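Local coordinates for protein 1,4-dihydroxy-2-naphthoyl-CoA hydrolase (Synechocystis sp., PDB 4K00) that hydrolyses 1,4-dihydroxy-2-naphthoyl-CoA to 1,4-dihydroxy-2-naphthoate and CoA, a step in the biosynthesis of phylloquinone (vitamin K1), at residues A89-C94 against H113-A118. Residues are numbered along the deposited sequence; the frame is centred on the assembly and turned at random. Where two conformers were deposited one is given.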
loop_
_atom_site.group_PDB
_atom_site.type_symbol
_atom_site.label_atom_id
_atom_site.label_comp_id
_atom_site.label_asym_id
_atom_site.label_seq_id
_atom_site.Cartn_x
_atom_site.Cartn_y
_atom_site.Cartn_z
ATOM N N ALA A 89 8.675 -23.681 20.643
ATOM C CA ALA A 89 10.094 -23.423 20.427
ATOM C C ALA A 89 10.266 -22.510 19.217
ATOM O O ALA A 89 11.226 -21.752 19.135
ATOM C CB ALA A 89 10.860 -24.730 20.217
ATOM N N HIS A 90 9.335 -22.588 18.275
ATOM C CA HIS A 90 9.565 -22.020 16.959
ATOM C C HIS A 90 8.529 -20.966 16.592
ATOM O O HIS A 90 8.607 -20.383 15.522
ATOM C CB HIS A 90 9.606 -23.120 15.897
ATOM C CG HIS A 90 8.326 -23.884 15.769
ATOM N ND1 HIS A 90 8.121 -25.104 16.378
ATOM C CD2 HIS A 90 7.185 -23.602 15.100
ATOM C CE1 HIS A 90 6.904 -25.537 16.094
ATOM N NE2 HIS A 90 6.313 -24.642 15.325
ATOM N N ARG A 91 7.573 -20.714 17.484
ATOM C CA ARG A 91 6.421 -19.869 17.174
ATOM C C ARG A 91 6.164 -18.850 18.293
ATOM O O ARG A 91 6.216 -19.182 19.477
ATOM C CB ARG A 91 5.166 -20.727 16.975
ATOM C CG ARG A 91 3.942 -19.949 16.524
ATOM C CD ARG A 91 2.841 -20.837 15.945
ATOM N NE ARG A 91 2.369 -21.839 16.888
ATOM C CZ ARG A 91 1.319 -21.669 17.683
ATOM N NH1 ARG A 91 0.639 -20.529 17.643
ATOM N NH2 ARG A 91 0.951 -22.631 18.522
ATOM N N PHE A 92 5.865 -17.621 17.908
ATOM C CA PHE A 92 5.319 -16.656 18.844
ATOM C C PHE A 92 4.055 -15.996 18.323
ATOM O O PHE A 92 3.766 -16.016 17.111
ATOM C CB PHE A 92 6.361 -15.622 19.278
ATOM C CG PHE A 92 6.862 -14.721 18.179
ATOM C CD1 PHE A 92 6.227 -13.512 17.908
ATOM C CD2 PHE A 92 7.999 -15.043 17.457
ATOM C CE1 PHE A 92 6.693 -12.666 16.913
ATOM C CE2 PHE A 92 8.467 -14.204 16.458
ATOM C CZ PHE A 92 7.821 -13.001 16.199
ATOM N N CYS A 93 3.315 -15.380 19.238
ATOM C CA CYS A 93 1.988 -14.858 18.938
ATOM C C CYS A 93 1.829 -13.444 19.470
ATOM O O CYS A 93 1.985 -13.211 20.672
ATOM C CB CYS A 93 0.923 -15.742 19.577
ATOM S SG CYS A 93 1.012 -17.469 19.073
ATOM N N CYS A 94 1.501 -12.519 18.571
ATOM C CA CYS A 94 1.232 -11.132 18.926
ATOM C C CYS A 94 -0.275 -10.884 19.021
ATOM O O CYS A 94 -1.035 -11.283 18.138
ATOM C CB CYS A 94 1.817 -10.209 17.863
ATOM S SG CYS A 94 3.616 -10.272 17.701
ATOM N N HIS A 113 0.615 -14.610 14.136
ATOM C CA HIS A 113 1.508 -15.680 14.566
ATOM C C HIS A 113 2.681 -15.740 13.599
ATOM O O HIS A 113 2.511 -15.589 12.371
ATOM C CB HIS A 113 0.824 -17.051 14.536
ATOM C CG HIS A 113 -0.394 -17.167 15.400
ATOM N ND1 HIS A 113 -0.885 -16.130 16.165
ATOM C CD2 HIS A 113 -1.225 -18.214 15.613
ATOM C CE1 HIS A 113 -1.969 -16.532 16.808
ATOM N NE2 HIS A 113 -2.192 -17.793 16.495
ATOM N N HIS A 114 3.851 -16.000 14.155
ATOM C CA HIS A 114 5.111 -15.913 13.437
ATOM C C HIS A 114 5.932 -17.139 13.787
ATOM O O HIS A 114 5.974 -17.572 14.953
ATOM C CB HIS A 114 5.897 -14.673 13.876
ATOM C CG HIS A 114 5.095 -13.409 13.887
ATOM N ND1 HIS A 114 5.353 -12.362 13.031
ATOM C CD2 HIS A 114 4.060 -13.014 14.666
ATOM C CE1 HIS A 114 4.507 -11.376 13.281
ATOM N NE2 HIS A 114 3.704 -11.752 14.260
ATOM N N VAL A 115 6.608 -17.702 12.794
ATOM C CA VAL A 115 7.425 -18.858 13.043
ATOM C C VAL A 115 8.813 -18.656 12.472
ATOM O O VAL A 115 9.005 -17.936 11.489
ATOM C CB VAL A 115 6.818 -20.137 12.455
ATOM C CG1 VAL A 115 5.404 -20.352 12.978
ATOM C CG2 VAL A 115 6.842 -20.083 10.938
ATOM N N CYS A 116 9.783 -19.287 13.113
ATOM C CA CYS A 116 11.136 -19.271 12.617
ATOM C C CYS A 116 11.380 -20.529 11.808
ATOM O O CYS A 116 11.134 -21.632 12.293
ATOM C CB CYS A 116 12.109 -19.190 13.780
ATOM S SG CYS A 116 13.837 -19.134 13.286
ATOM N N ILE A 117 11.855 -20.357 10.575
ATOM C CA ILE A 117 12.227 -21.491 9.735
ATOM C C ILE A 117 13.654 -21.357 9.211
ATOM O O ILE A 117 14.114 -20.260 8.881
ATOM C CB ILE A 117 11.266 -21.673 8.546
ATOM C CG1 ILE A 117 11.181 -20.392 7.717
ATOM C CG2 ILE A 117 9.883 -22.066 9.036
ATOM C CD1 ILE A 117 10.360 -20.521 6.450
ATOM N N ALA A 118 14.345 -22.486 9.146
ATOM C CA ALA A 118 15.653 -22.543 8.517
ATOM C C ALA A 118 15.483 -22.587 7.006
ATOM O O ALA A 118 14.578 -23.249 6.499
ATOM C CB ALA A 118 16.416 -23.756 9.003
#
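Phe-92 and His-114 face each other as a hydrogen-bonded antiparallel pair near the open end of the beta hairpin formed by strands 91-100 and 106-118 of the hotdog-fold sheet. The case illustrates how one strand pairing builds two different side-chain surfaces. Its backbone ladder is regular: Phe-92 N donates to His-114 O, and His-114 N returns the bond to Phe-92 O, both at 3.0 Å. A further bond, Cys-116 N to His-90 O at 2.9 Å, carries the pairing past the start of strand 91-100, where His-90 is still loop.

On the face that bears Phe-92 and His-114, the two rings are nearly parallel, 6° apart, but offset enough that little of one lies above the other. What lies over the phenyl face is chiefly His-114 CB, 3.7 Å from the Phe-92 ring centroid in a CH-pi contact. Phe-92 can reach it because chi1 of 65° sets CG between the backbone N and carbonyl carbon, swinging the ring toward the partner strand. A hydrogen bond between His-114 NE2 and Thr-112 OG1 steadies the imidazole, and Tyr-37 from helix 26-43 meets the same ring.

The other face carries Arg-91, Cys-93, His-113 and Val-115. Aliphatic contact joins Arg-91 CG to Val-115 CG1 at 3.9 Å. Farther out the arginine chain bends at chi3 and runs alongside His-113, bringing Arg-91 NH1 to 3.6 Å from His-113 CD2. Val-115 also packs on Pro-60 and Val-62 of strand 57-68, which flanks the hairpin. Beside the arginine, in one of the two modelled conformers of Cys-93 and doubtful for the other, Cys-93 SG sits over the centre of the His-113 ring, 3.8 Å from its centroid.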